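Local coordinates for polynucleotide 5'-triphosphatase (PDB 3BGY), which removes the terminal phosphate from the 5'-triphosphate end of mRNA, as the metal-dependent triphosphatase domain of the mimivirus capping enzyme, at residues V40-I53 / L224-D237. Numbering follows the deposited sequence. Where two conformers were deposited one is given.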
# COMPACT_ATOMS: atom_id res chain seq x y z
N VAL A 40 2.61 -3.56 8.93
CA VAL A 40 1.73 -3.56 10.12
C VAL A 40 0.74 -2.43 9.82
O VAL A 40 1.13 -1.28 9.69
CB VAL A 40 2.47 -3.30 11.42
CG1 VAL A 40 1.47 -3.40 12.60
CG2 VAL A 40 3.56 -4.33 11.62
N SER A 41 -0.54 -2.79 9.73
CA SER A 41 -1.60 -1.82 9.41
C SER A 41 -2.33 -1.41 10.69
O SER A 41 -2.80 -2.26 11.44
CB SER A 41 -2.58 -2.44 8.39
OG SER A 41 -3.71 -1.61 8.18
N PHE A 42 -2.36 -0.10 10.95
CA PHE A 42 -3.03 0.44 12.14
C PHE A 42 -4.46 0.76 11.80
O PHE A 42 -4.72 1.42 10.80
CB PHE A 42 -2.31 1.68 12.67
CG PHE A 42 -0.97 1.40 13.26
CD1 PHE A 42 0.14 1.13 12.44
CD2 PHE A 42 -0.81 1.35 14.66
CE1 PHE A 42 1.41 0.80 13.01
CE2 PHE A 42 0.48 1.02 15.24
CZ PHE A 42 1.56 0.76 14.40
N LYS A 43 -5.39 0.25 12.60
CA LYS A 43 -6.81 0.48 12.32
C LYS A 43 -7.38 1.68 13.06
O LYS A 43 -6.73 2.25 13.92
CB LYS A 43 -7.63 -0.79 12.64
CG LYS A 43 -7.10 -2.09 11.99
CD LYS A 43 -6.99 -1.97 10.46
CE LYS A 43 -6.40 -3.19 9.82
NZ LYS A 43 -6.13 -3.00 8.37
N ASN A 44 -8.59 2.10 12.66
CA ASN A 44 -9.33 3.23 13.25
C ASN A 44 -8.62 4.56 13.17
O ASN A 44 -8.50 5.27 14.18
CB ASN A 44 -9.71 2.94 14.71
CG ASN A 44 -10.61 1.75 14.84
OD1 ASN A 44 -11.37 1.43 13.93
ND2 ASN A 44 -10.53 1.07 15.99
N ILE A 45 -7.99 4.81 12.03
CA ILE A 45 -7.32 6.09 11.83
C ILE A 45 -8.32 7.02 11.14
O ILE A 45 -8.87 6.68 10.09
CB ILE A 45 -6.05 5.94 10.94
CG1 ILE A 45 -5.07 4.92 11.56
CG2 ILE A 45 -5.41 7.33 10.71
CD1 ILE A 45 -4.63 5.20 12.97
N ASN A 46 -8.66 8.11 11.83
CA ASN A 46 -9.61 9.08 11.30
C ASN A 46 -8.91 10.40 11.07
O ASN A 46 -7.71 10.48 11.28
CB ASN A 46 -10.83 9.11 12.22
CG ASN A 46 -11.53 7.76 12.25
OD1 ASN A 46 -11.96 7.25 11.21
ND2 ASN A 46 -11.54 7.12 13.42
N TYR A 47 -9.63 11.43 10.61
CA TYR A 47 -8.98 12.72 10.31
C TYR A 47 -8.14 13.33 11.45
O TYR A 47 -7.00 13.70 11.20
CB TYR A 47 -9.98 13.74 9.72
CG TYR A 47 -9.29 15.01 9.29
CD1 TYR A 47 -8.59 15.06 8.07
CD2 TYR A 47 -9.26 16.14 10.12
CE1 TYR A 47 -7.87 16.20 7.71
CE2 TYR A 47 -8.56 17.30 9.76
CZ TYR A 47 -7.85 17.31 8.55
OH TYR A 47 -7.10 18.40 8.21
N PRO A 48 -8.67 13.40 12.69
CA PRO A 48 -7.82 13.99 13.74
C PRO A 48 -6.51 13.22 14.00
O PRO A 48 -5.47 13.85 14.23
CB PRO A 48 -8.74 14.03 14.98
CG PRO A 48 -9.85 13.16 14.68
CD PRO A 48 -10.04 13.16 13.20
N ASN A 49 -6.57 11.88 13.90
CA ASN A 49 -5.41 10.97 14.08
C ASN A 49 -4.41 11.18 12.94
O ASN A 49 -3.20 11.19 13.16
CB ASN A 49 -5.83 9.49 14.00
CG ASN A 49 -6.58 9.01 15.23
OD1 ASN A 49 -7.55 8.26 15.10
ND2 ASN A 49 -6.13 9.41 16.41
N PHE A 50 -4.95 11.33 11.73
CA PHE A 50 -4.17 11.54 10.50
C PHE A 50 -3.37 12.85 10.62
O PHE A 50 -2.17 12.88 10.34
CB PHE A 50 -5.13 11.55 9.27
CG PHE A 50 -4.53 12.10 8.00
CD1 PHE A 50 -3.77 11.27 7.17
CD2 PHE A 50 -4.71 13.45 7.63
CE1 PHE A 50 -3.18 11.77 5.98
CE2 PHE A 50 -4.13 13.96 6.45
CZ PHE A 50 -3.36 13.12 5.61
N MET A 51 -4.05 13.90 11.08
CA MET A 51 -3.45 15.21 11.27
C MET A 51 -2.35 15.15 12.34
O MET A 51 -1.26 15.68 12.12
CB MET A 51 -4.53 16.23 11.65
CG MET A 51 -4.07 17.68 11.76
SD MET A 51 -3.38 18.34 10.26
CE MET A 51 -4.47 19.74 9.98
N ARG A 52 -2.61 14.45 13.45
CA ARG A 52 -1.65 14.31 14.54
C ARG A 52 -0.40 13.54 14.11
O ARG A 52 0.73 14.00 14.36
CB ARG A 52 -2.27 13.59 15.74
CG ARG A 52 -1.29 13.50 16.92
CD ARG A 52 -1.82 12.63 18.03
NE ARG A 52 -3.07 13.14 18.56
CZ ARG A 52 -3.87 12.47 19.37
NH1 ARG A 52 -3.56 11.24 19.77
NH2 ARG A 52 -5.01 13.01 19.76
N ILE A 53 -0.60 12.41 13.41
CA ILE A 53 0.50 11.55 12.95
C ILE A 53 1.38 12.25 11.94
O ILE A 53 2.61 12.27 12.07
CB ILE A 53 -0.04 10.18 12.34
CG1 ILE A 53 -0.21 9.17 13.47
CG2 ILE A 53 0.91 9.58 11.23
CD1 ILE A 53 1.10 8.61 14.04
N LEU A 224 10.68 -4.43 16.31
CA LEU A 224 9.36 -4.13 15.71
C LEU A 224 8.37 -3.75 16.79
O LEU A 224 7.67 -2.74 16.65
CB LEU A 224 8.84 -5.34 14.94
CG LEU A 224 7.42 -5.26 14.35
CD1 LEU A 224 7.37 -4.24 13.23
CD2 LEU A 224 6.98 -6.61 13.85
N GLU A 225 8.39 -4.48 17.91
CA GLU A 225 7.44 -4.21 19.01
C GLU A 225 7.71 -2.83 19.59
O GLU A 225 6.77 -2.08 19.82
CB GLU A 225 7.55 -5.30 20.10
CG GLU A 225 6.37 -5.37 21.04
CD GLU A 225 6.34 -6.66 21.86
OE1 GLU A 225 7.40 -7.27 22.10
OE2 GLU A 225 5.23 -7.09 22.23
N SER A 226 8.99 -2.46 19.74
CA SER A 226 9.36 -1.13 20.25
C SER A 226 8.89 -0.04 19.28
O SER A 226 8.38 0.99 19.70
CB SER A 226 10.87 -1.00 20.42
OG SER A 226 11.31 -1.83 21.47
N GLU A 227 9.03 -0.30 17.98
CA GLU A 227 8.59 0.68 16.98
C GLU A 227 7.07 0.82 16.96
O GLU A 227 6.54 1.93 16.87
CB GLU A 227 9.12 0.33 15.58
CG GLU A 227 10.60 0.65 15.45
CD GLU A 227 11.17 0.43 14.06
OE1 GLU A 227 10.40 0.21 13.10
OE2 GLU A 227 12.42 0.48 13.94
N LEU A 228 6.35 -0.29 17.17
CA LEU A 228 4.89 -0.23 17.17
C LEU A 228 4.39 0.50 18.42
O LEU A 228 3.41 1.22 18.35
CB LEU A 228 4.27 -1.62 17.09
CG LEU A 228 4.56 -2.41 15.81
CD1 LEU A 228 3.88 -3.74 15.86
CD2 LEU A 228 4.14 -1.62 14.60
N LEU A 229 5.10 0.31 19.55
CA LEU A 229 4.74 1.00 20.80
C LEU A 229 4.90 2.52 20.63
O LEU A 229 4.06 3.27 21.10
CB LEU A 229 5.59 0.50 21.97
CG LEU A 229 5.09 -0.79 22.61
CD1 LEU A 229 6.08 -1.27 23.65
CD2 LEU A 229 3.69 -0.58 23.21
N ASN A 230 5.95 2.95 19.91
CA ASN A 230 6.18 4.38 19.66
C ASN A 230 5.02 4.99 18.87
O ASN A 230 4.54 6.08 19.22
CB ASN A 230 7.50 4.60 18.90
CG ASN A 230 8.74 4.42 19.77
OD1 ASN A 230 8.66 4.39 21.00
ND2 ASN A 230 9.89 4.33 19.12
N VAL A 231 4.53 4.26 17.86
CA VAL A 231 3.40 4.74 17.04
C VAL A 231 2.11 4.79 17.88
O VAL A 231 1.35 5.77 17.82
CB VAL A 231 3.18 3.86 15.79
CG1 VAL A 231 2.03 4.39 14.95
CG2 VAL A 231 4.45 3.79 14.97
N PHE A 232 1.88 3.75 18.70
CA PHE A 232 0.71 3.73 19.59
C PHE A 232 0.73 4.87 20.60
O PHE A 232 -0.32 5.39 20.94
CB PHE A 232 0.57 2.39 20.34
CG PHE A 232 -0.13 1.33 19.53
CD1 PHE A 232 -1.48 1.51 19.14
CD2 PHE A 232 0.54 0.17 19.14
CE1 PHE A 232 -2.15 0.54 18.37
CE2 PHE A 232 -0.11 -0.82 18.37
CZ PHE A 232 -1.46 -0.63 17.98
N MET A 233 1.92 5.30 21.02
CA MET A 233 2.03 6.44 21.94
C MET A 233 1.58 7.75 21.28
O MET A 233 1.09 8.68 21.96
CB MET A 233 3.45 6.56 22.47
CG MET A 233 3.76 5.57 23.58
SD MET A 233 5.46 5.72 24.15
CE MET A 233 5.50 7.48 24.72
N ILE A 234 1.70 7.81 19.96
CA ILE A 234 1.25 8.99 19.23
C ILE A 234 -0.26 8.94 19.01
O ILE A 234 -0.97 9.89 19.36
CB ILE A 234 1.99 9.16 17.87
CG1 ILE A 234 3.50 9.21 18.09
CG2 ILE A 234 1.58 10.46 17.19
CD1 ILE A 234 4.29 8.62 16.95
N ILE A 235 -0.78 7.83 18.50
CA ILE A 235 -2.21 7.74 18.20
C ILE A 235 -3.17 7.69 19.39
O ILE A 235 -4.30 8.14 19.27
CB ILE A 235 -2.56 6.64 17.13
CG1 ILE A 235 -2.34 5.23 17.65
CG2 ILE A 235 -1.70 6.82 15.91
CD1 ILE A 235 -2.74 4.14 16.65
N GLN A 236 -2.69 7.23 20.54
CA GLN A 236 -3.53 7.17 21.74
C GLN A 236 -3.60 8.50 22.48
O GLN A 236 -2.63 9.27 22.51
CB GLN A 236 -3.09 6.03 22.66
CG GLN A 236 -3.35 4.65 22.05
CD GLN A 236 -2.80 3.47 22.86
OE1 GLN A 236 -2.04 3.68 23.83
NE2 GLN A 236 -3.14 2.32 22.51
N ASP A 237 -4.78 8.80 23.01
CA ASP A 237 -5.03 10.04 23.75
C ASP A 237 -4.61 9.90 25.22
O ASP A 237 -5.11 8.97 25.90
CB ASP A 237 -6.51 10.42 23.66
CG ASP A 237 -7.02 10.51 22.21
OD1 ASP A 237 -6.25 10.92 21.31
OD2 ASP A 237 -8.20 10.17 21.98
OXT ASP A 237 -3.76 10.70 25.65
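The ring of F42, on strand 36-42, is wedged against helix 221-235. Its edge points at the face of F232 in an edge-to-face pair, centroids 5.1 Å apart and planes at 59°, while V231 CG1 makes a CH-pi contact over one face of the F42 ring, 3.9 Å from its centroid. L228 CD2 comes within 3.5 Å of F42 CZ and also meets V40 CG1, the two aliphatic side chains touching tip to tip. V40 and F42, two residues apart on the strand, both point at the helix, which runs nearly parallel to it. With chi1 at 69°, I235 holds CG1 between its backbone N and carbonyl carbon; CD1 then reaches F42, and CG2 packs 3.7 Å from I53 CG1 on helix 47-60. I53 CD1 also meets I234 CG2. L211 and I142, on the two neighbouring strands, add to this layer between the helix and the barrel wall.

The looser, more polar side lies at the C-terminal end of the helix. R52 bends at chi3, and its NH1 donates to I234 O at 2.9 Å, close to straight and in the carbonyl plane. NH1 and NH2 together grip one carboxylate oxygen, D237 OD1, end-on, with NH2 at 2.9 Å, although the guanidinium and carboxylate planes are 69° apart. One cation thus serves both a carbonyl at the helix C-terminus, where the helix dipole would probably favour a cation, and the last side chain of the construct. Apolar packing fixes the helix against the barrel, while this partly exposed salt bridge, probably weakened by solvent, ties down its tail.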